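Local coordinates for uncharacterized protein (Bacteroides ovatus, PDB 4DQA) that is of unknown function but probably binds carbohydrate, pairing an E-set-like N-terminal domain with a concanavalin A-like lectin/glucanase domain, at residues S48-E51 with P52-D56; G263-I266 with G267-G271; K299-M302 with L303-P307. All coordinates share one frame; numbering follows the deposited sequence.

In the fold
The three contacts are short-range turns and junctions spread along an elongated two-domain chain, and none touches another. Contact 1, a strand-to-helix junction in the BT_3987-like N-terminal domain, and contact 2, where a strand of the lectin-like domain runs into a loop, lie on opposite sides of the chain's centre, with centres 51 Å apart. Contact 3, the turn that follows helix 295-300, has its centre about 3 Å from that of the chain. Its centre is 27 Å from that of contact 1 and 24 Å from that of contact 2, with nearest atoms about 16 Å and 14 Å away. With the function unassigned, none of the three can be tied to a binding site.

Contact 1 (S48-E51 with P52-D56); sequences SVAE and PSVVD
Glu51 and Val54 meet through the backbone where strand 43-49 gives way to helix 52-62. The amide N of Val54 donates to Glu51 O over 2.9 Å, with a moderately bent N-H...O angle of 146°, and the donor stands above the plane of the carbonyl. The amide and the branch point of Val54 both lie against this carbonyl, with Val54 CB 3.2 Å from Glu51 O. Val54 CG2, which its torsion sets beside its own backbone N, reaches back to the methyl of Ala50, with 4.1 Å between CG2 and Ala50 CB. Glu51 has its CG beside its backbone N and then bends sharply (chi2 -83°). The carboxylate thereby turns back toward the proline ring, and OE1 comes to 3.6 Å from Pro52 CD. Alongside, Ser53 OG lies 3.8 Å from Glu51 CB.

A second shell sets these groups in place. Backbone hydrogen bonds tie Ala50 to Pro112 and Ser48 to Arg114 on strand 107-117, while Ser48 OG bonds His116 NE2. On the helix, Val54 packs against Ile128 and Tyr130 of strand 128-135, and Val55 against Val110, Pro112 and Met68; Pro52 O receives Asp56 N at 3.2 Å.

The chemistry is that of a helix's first turn, here on a helix lying against a sheet of the BT_3987-like N-terminal domain, which belongs to the E-set clan. Pro52, which has no N-H to offer, costs the opening turn no donor, and the carbonyl just before it takes up the amide of Val54. A carboxylate beside this end of the helix would probably be favoured by the positive end of the helix dipole. The inward Ala50 and Val54 supply the apolar side, whereas Glu51, Pro52 and Ser53 lie at the surface.

Contact 2 (G263-I266 with G267-G271); sequences GFYI and GRIYG
Tyr265 meets the chain again as it doubles back through Arg268, Ile269 and Tyr270. The backbone of the returning loop passes over one face of its ring: Tyr270 N stands 3.7 Å above the plane of the Tyr265 ring, over its centre, while Ile269 CA lies nearer the rim. Arg268 O comes to 3.2 Å from Tyr265 CD1. With CG set beside the backbone N (chi1 -83°), the Tyr265 ring is carried toward this loop, and its CE1 touches Tyr270 CB at 3.6 Å. Ile269 CG2 adds an apolar contact to Tyr265 CD2 at 4.1 Å. Within the returning loop Ile269 is the centre of an inverse gamma turn, with a weak bond from Tyr270 N to Arg268 O.

Ile266, next along, starts its side chain away from the loop, and the chain then turns at Gly267, whose positive phi suits a glycine. On the loop, Tyr270 stacks on Tyr149 and Arg268 salt-bridges Glu276. Strand 264-266 is an outer strand of a five-stranded antiparallel sheet, bonded to strand 150-152; Tyr265 also bonds Gly182. Ile266 meets strands 282-289 and 312-316 of the other sheet, consistent with a concanavalin A-like sandwich.

Contact 3 (K299-M302 with L303-P307); sequences KQNM and LGVDP
Asn301, Met302, Leu303 and Gly304 form a type I beta turn directly after helix 295-300, with Asn301 the first residue to leave helical geometry. Gly304 N closes it by donating to Asn301 O over 3.2 Å, at an N-H...O angle of 149° and from well above the carbonyl plane. Arg287 NH2 also donates to that oxygen, so the turn carbonyl is gripped by two bonds.

The Asn301 side chain, its CG beside the backbone N (chi1 -64°), divides its amide between helix and turn: ND2 bonds back to Gln297 O, while OD1 lies 3.7 Å from Gly304 O. Asn301 CB is equally close to Gly304 O, so the glycine carbonyl rests against the root of the side chain as well as its end. A water links Asn301 OD1, 2.6 Å away, toward Gly304 O, although that second leg is suspiciously short.

The two corner residues of the turn send their chains to different neighbours: Met302, a selenomethionine extended as far as its selenium and bent there, reaches Ile354 near the C-terminus, and Leu303 rests on Leu137 and Ile139, in the loop between strands 128-135 and 141-146. One more water bridges helix end and turn, accepting from Leu303 N at 3.0 Å and donating to Gln300 O at 3.1 Å.

Contact 1 (S48-E51 with P52-D56)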
loop_
_atom_site.group_PDB
_atom_site.type_symbol
_atom_site.label_atom_id
_atom_site.label_comp_id
_atom_site.label_asym_id
_atom_site.label_seq_id
_atom_site.Cartn_x
_atom_site.Cartn_y
_atom_site.Cartn_z
ATOM N N SER A 48 -32.378 2.001 7.514
ATOM C CA SER A 48 -31.366 2.686 8.296
ATOM C C SER A 48 -30.003 2.122 7.958
ATOM O O SER A 48 -29.894 1.034 7.397
ATOM C CB SER A 48 -31.616 2.504 9.782
ATOM O OG SER A 48 -31.497 1.129 10.147
ATOM N N VAL A 49 -28.955 2.856 8.294
ATOM C CA VAL A 49 -27.601 2.311 8.161
ATOM C C VAL A 49 -27.367 1.375 9.322
ATOM O O VAL A 49 -27.649 1.701 10.481
ATOM C CB VAL A 49 -26.572 3.425 8.152
ATOM C CG1 VAL A 49 -25.147 2.857 8.113
ATOM C CG2 VAL A 49 -26.827 4.376 6.983
ATOM N N ALA A 50 -26.908 0.167 9.030
ATOM C CA ALA A 50 -26.695 -0.821 10.061
ATOM C C ALA A 50 -25.513 -0.466 10.966
ATOM O O ALA A 50 -24.669 0.341 10.615
ATOM C CB ALA A 50 -26.448 -2.187 9.437
ATOM N N GLU A 51 -25.472 -1.104 12.118
ATOM C CA GLU A 51 -24.396 -0.893 13.074
ATOM C C GLU A 51 -23.045 -1.295 12.491
ATOM O O GLU A 51 -22.945 -2.275 11.756
ATOM C CB GLU A 51 -24.651 -1.730 14.322
ATOM C CG GLU A 51 -25.881 -1.313 15.130
ATOM C CD GLU A 51 -25.606 -0.153 16.073
ATOM O OE1 GLU A 51 -24.655 0.629 15.829
ATOM O OE2 GLU A 51 -26.335 -0.030 17.079
ATOM N N PRO A 52 -21.980 -0.548 12.821
ATOM C CA PRO A 52 -20.655 -0.945 12.335
ATOM C C PRO A 52 -20.272 -2.385 12.710
ATOM O O PRO A 52 -19.506 -2.988 11.956
ATOM C CB PRO A 52 -19.716 0.060 13.014
ATOM C CG PRO A 52 -20.559 1.276 13.221
ATOM C CD PRO A 52 -21.950 0.755 13.518
ATOM N N SER A 53 -20.786 -2.919 13.823
ATOM C CA SER A 53 -20.481 -4.294 14.224
ATOM C C SER A 53 -20.949 -5.326 13.194
ATOM O O SER A 53 -20.383 -6.418 13.134
ATOM C CB SER A 53 -21.040 -4.648 15.634
ATOM O OG SER A 53 -22.442 -4.578 15.655
ATOM N N VAL A 54 -21.948 -4.975 12.376
ATOM C CA VAL A 54 -22.364 -5.810 11.264
ATOM C C VAL A 54 -21.204 -6.006 10.275
ATOM O O VAL A 54 -20.959 -7.115 9.772
ATOM C CB VAL A 54 -23.575 -5.150 10.608
ATOM C CG1 VAL A 54 -23.860 -5.679 9.241
ATOM C CG2 VAL A 54 -24.761 -5.291 11.526
ATOM N N VAL A 55 -20.427 -4.954 10.029
ATOM C CA VAL A 55 -19.264 -5.053 9.155
ATOM C C VAL A 55 -18.160 -5.871 9.814
ATOM O O VAL A 55 -17.491 -6.655 9.177
ATOM C CB VAL A 55 -18.752 -3.655 8.781
ATOM C CG1 VAL A 55 -17.498 -3.734 7.929
ATOM C CG2 VAL A 55 -19.851 -2.882 8.050
ATOM N N ASP A 56 -18.000 -5.720 11.129
ATOM C CA ASP A 56 -17.026 -6.517 11.841
ATOM C C ASP A 56 -17.376 -8.004 11.770
ATOM O O ASP A 56 -16.481 -8.838 11.593
ATOM C CB ASP A 56 -16.914 -6.043 13.292
ATOM C CG ASP A 56 -16.562 -4.557 13.405
ATOM O OD1 ASP A 56 -15.814 -4.041 12.556
ATOM O OD2 ASP A 56 -17.038 -3.916 14.363
#

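Contact 2 (G263-I266 with G267-G271)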
loop_
_atom_site.group_PDB
_atom_site.type_symbol
_atom_site.label_atom_id
_atom_site.label_comp_id
_atom_site.label_asym_id
_atom_site.label_seq_id
_atom_site.Cartn_x
_atom_site.Cartn_y
_atom_site.Cartn_z
ATOM N N GLY A 263 28.244 7.082 5.620
ATOM C CA GLY A 263 26.875 7.006 6.036
ATOM C C GLY A 263 26.000 6.476 4.921
ATOM O O GLY A 263 26.476 5.911 3.928
ATOM N N PHE A 264 24.720 6.679 5.105
ATOM C CA PHE A 264 23.689 6.052 4.317
ATOM C C PHE A 264 23.385 6.899 3.085
ATOM O O PHE A 264 23.193 8.114 3.175
ATOM C CB PHE A 264 22.437 5.907 5.184
ATOM C CG PHE A 264 21.388 4.985 4.641
ATOM C CD1 PHE A 264 20.472 5.428 3.691
ATOM C CD2 PHE A 264 21.254 3.689 5.123
ATOM C CE1 PHE A 264 19.479 4.598 3.188
ATOM C CE2 PHE A 264 20.247 2.857 4.624
ATOM C CZ PHE A 264 19.356 3.313 3.673
ATOM N N TYR A 265 23.295 6.236 1.943
ATOM C CA TYR A 265 22.933 6.882 0.685
ATOM C C TYR A 265 21.865 6.114 -0.043
ATOM O O TYR A 265 21.797 4.882 0.053
ATOM C CB TYR A 265 24.141 6.990 -0.259
ATOM C CG TYR A 265 25.024 8.182 0.022
ATOM C CD1 TYR A 265 24.656 9.437 -0.450
ATOM C CD2 TYR A 265 26.172 8.080 0.785
ATOM C CE1 TYR A 265 25.454 10.545 -0.194
ATOM C CE2 TYR A 265 26.977 9.198 1.056
ATOM C CZ TYR A 265 26.576 10.436 0.561
ATOM O OH TYR A 265 27.408 11.525 0.847
ATOM N N ILE A 266 21.055 6.851 -0.803
ATOM C CA ILE A 266 20.138 6.276 -1.781
ATOM C C ILE A 266 20.598 6.731 -3.160
ATOM O O ILE A 266 20.889 7.909 -3.382
ATOM C CB ILE A 266 18.677 6.748 -1.545
ATOM C CG1 ILE A 266 18.208 6.259 -0.175
ATOM C CG2 ILE A 266 17.761 6.251 -2.658
ATOM C CD1 ILE A 266 16.993 7.003 0.355
ATOM N N GLY A 267 20.740 5.791 -4.091
ATOM C CA GLY A 267 20.922 6.119 -5.499
ATOM C C GLY A 267 22.326 6.371 -6.003
ATOM O O GLY A 267 22.549 6.241 -7.205
ATOM N N ARG A 268 23.253 6.763 -5.130
ATOM C CA ARG A 268 24.605 7.162 -5.547
ATOM C C ARG A 268 25.396 7.406 -4.271
ATOM O O ARG A 268 24.864 8.025 -3.351
ATOM C CB ARG A 268 24.543 8.445 -6.389
ATOM C CG ARG A 268 25.865 9.113 -6.685
ATOM C CD ARG A 268 25.664 10.433 -7.400
ATOM N NE ARG A 268 26.902 11.176 -7.570
ATOM C CZ ARG A 268 26.987 12.445 -7.963
ATOM N NH1 ARG A 268 25.881 13.147 -8.204
ATOM N NH2 ARG A 268 28.185 13.001 -8.094
ATOM N N ILE A 269 26.608 6.858 -4.185
ATOM C CA ILE A 269 27.450 6.992 -2.999
ATOM C C ILE A 269 28.290 8.225 -3.255
ATOM O O ILE A 269 29.438 8.166 -3.721
ATOM C CB ILE A 269 28.328 5.762 -2.738
ATOM C CG1 ILE A 269 27.501 4.480 -2.854
ATOM C CG2 ILE A 269 28.898 5.870 -1.341
ATOM C CD1 ILE A 269 28.370 3.221 -2.965
ATOM N N TYR A 270 27.705 9.382 -2.986
ATOM C CA TYR A 270 28.341 10.638 -3.401
ATOM C C TYR A 270 29.714 10.822 -2.736
ATOM O O TYR A 270 29.837 10.703 -1.521
ATOM C CB TYR A 270 27.396 11.782 -3.012
ATOM C CG TYR A 270 27.775 13.193 -3.457
ATOM C CD1 TYR A 270 28.384 13.447 -4.660
ATOM C CD2 TYR A 270 27.446 14.276 -2.644
ATOM C CE1 TYR A 270 28.715 14.768 -5.044
ATOM C CE2 TYR A 270 27.755 15.564 -3.032
ATOM C CZ TYR A 270 28.358 15.789 -4.230
ATOM O OH TYR A 270 28.691 17.077 -4.623
ATOM N N GLY A 271 30.722 11.105 -3.549
ATOM C CA GLY A 271 32.058 11.370 -3.020
ATOM C C GLY A 271 32.890 10.136 -2.698
ATOM O O GLY A 271 34.002 10.261 -2.178
#

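Contact 3 (K299-M302 with L303-P307)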
loop_
_atom_site.group_PDB
_atom_site.type_symbol
_atom_site.label_atom_id
_atom_site.label_comp_id
_atom_site.label_asym_id
_atom_site.label_seq_id
_atom_site.Cartn_x
_atom_site.Cartn_y
_atom_site.Cartn_z
ATOM N N LYS A 299 4.547 -8.037 1.051
ATOM C CA LYS A 299 3.608 -8.245 -0.054
ATOM C C LYS A 299 2.438 -7.312 -0.016
ATOM O O LYS A 299 2.054 -6.760 -1.054
ATOM C CB LYS A 299 3.057 -9.664 -0.055
ATOM C CG LYS A 299 4.040 -10.680 -0.489
ATOM C CD LYS A 299 3.502 -12.070 -0.182
ATOM C CE LYS A 299 4.528 -13.125 -0.553
ATOM N NZ LYS A 299 4.128 -14.473 -0.076
ATOM N N GLN A 300 1.865 -7.128 1.170
ATOM C CA GLN A 300 0.617 -6.409 1.257
ATOM C C GLN A 300 0.796 -4.906 1.198
ATOM O O GLN A 300 -0.149 -4.207 0.872
ATOM C CB GLN A 300 -0.106 -6.802 2.532
ATOM C CG GLN A 300 -0.567 -8.256 2.466
ATOM C CD GLN A 300 -1.415 -8.644 3.646
ATOM O OE1 GLN A 300 -0.955 -9.357 4.546
ATOM N NE2 GLN A 300 -2.670 -8.182 3.653
ATOM N N ASN A 301 2.005 -4.422 1.444
ATOM C CA ASN A 301 2.235 -2.980 1.533
ATOM C C ASN A 301 3.157 -2.408 0.462
ATOM O O ASN A 301 3.642 -1.297 0.595
ATOM C CB ASN A 301 2.762 -2.615 2.915
ATOM C CG ASN A 301 1.765 -2.915 3.984
ATOM O OD1 ASN A 301 0.742 -2.235 4.094
ATOM N ND2 ASN A 301 1.991 -3.998 4.712
HETATM N N MSE A 302 3.361 -3.141 -0.635
HETATM C CA MSE A 302 4.309 -2.706 -1.658
HETATM C C MSE A 302 4.022 -1.291 -2.187
HETATM O O MSE A 302 4.962 -0.533 -2.451
HETATM C CB MSE A 302 4.334 -3.694 -2.838
HETATM C CG MSE A 302 4.847 -5.028 -2.485
HETATM SE SE MSE A 302 4.877 -6.151 -4.105
HETATM C CE MSE A 302 2.995 -5.846 -4.683
ATOM N N LEU A 303 2.739 -0.937 -2.320
ATOM C CA LEU A 303 2.372 0.341 -2.944
ATOM C C LEU A 303 2.185 1.502 -1.994
ATOM O O LEU A 303 2.041 2.651 -2.424
ATOM C CB LEU A 303 1.080 0.203 -3.759
ATOM C CG LEU A 303 1.082 -0.853 -4.853
ATOM C CD1 LEU A 303 -0.281 -0.874 -5.522
ATOM C CD2 LEU A 303 2.190 -0.616 -5.872
ATOM N N GLY A 304 2.153 1.241 -0.694
ATOM C CA GLY A 304 1.931 2.307 0.260
ATOM C C GLY A 304 1.831 1.818 1.681
ATOM O O GLY A 304 1.348 0.713 1.940
ATOM N N VAL A 305 2.288 2.652 2.618
ATOM C CA VAL A 305 2.121 2.380 4.034
ATOM C C VAL A 305 1.850 3.706 4.751
ATOM O O VAL A 305 2.141 4.764 4.219
ATOM C CB VAL A 305 3.365 1.608 4.596
ATOM C CG1 VAL A 305 4.541 2.549 4.891
ATOM C CG2 VAL A 305 3.004 0.814 5.825
ATOM N N ASP A 306 1.306 3.640 5.968
ATOM C CA ASP A 306 1.058 4.840 6.744
ATOM C C ASP A 306 2.417 5.392 7.172
ATOM O O ASP A 306 3.216 4.680 7.789
ATOM C CB ASP A 306 0.252 4.446 7.976
ATOM C CG ASP A 306 -0.181 5.627 8.827
ATOM O OD1 ASP A 306 0.372 6.739 8.715
ATOM O OD2 ASP A 306 -1.117 5.410 9.647
ATOM N N PRO A 307 2.691 6.666 6.860
ATOM C CA PRO A 307 3.992 7.199 7.279
ATOM C C PRO A 307 4.178 7.352 8.778
ATOM O O PRO A 307 5.313 7.571 9.213
ATOM C CB PRO A 307 4.057 8.566 6.604
ATOM C CG PRO A 307 2.670 8.905 6.243
ATOM C CD PRO A 307 1.903 7.637 6.093
HETATM O O HOH W 1 0.208 -1.568 -0.806
HETATM O O HOH W 2 -0.619 -0.466 2.837
#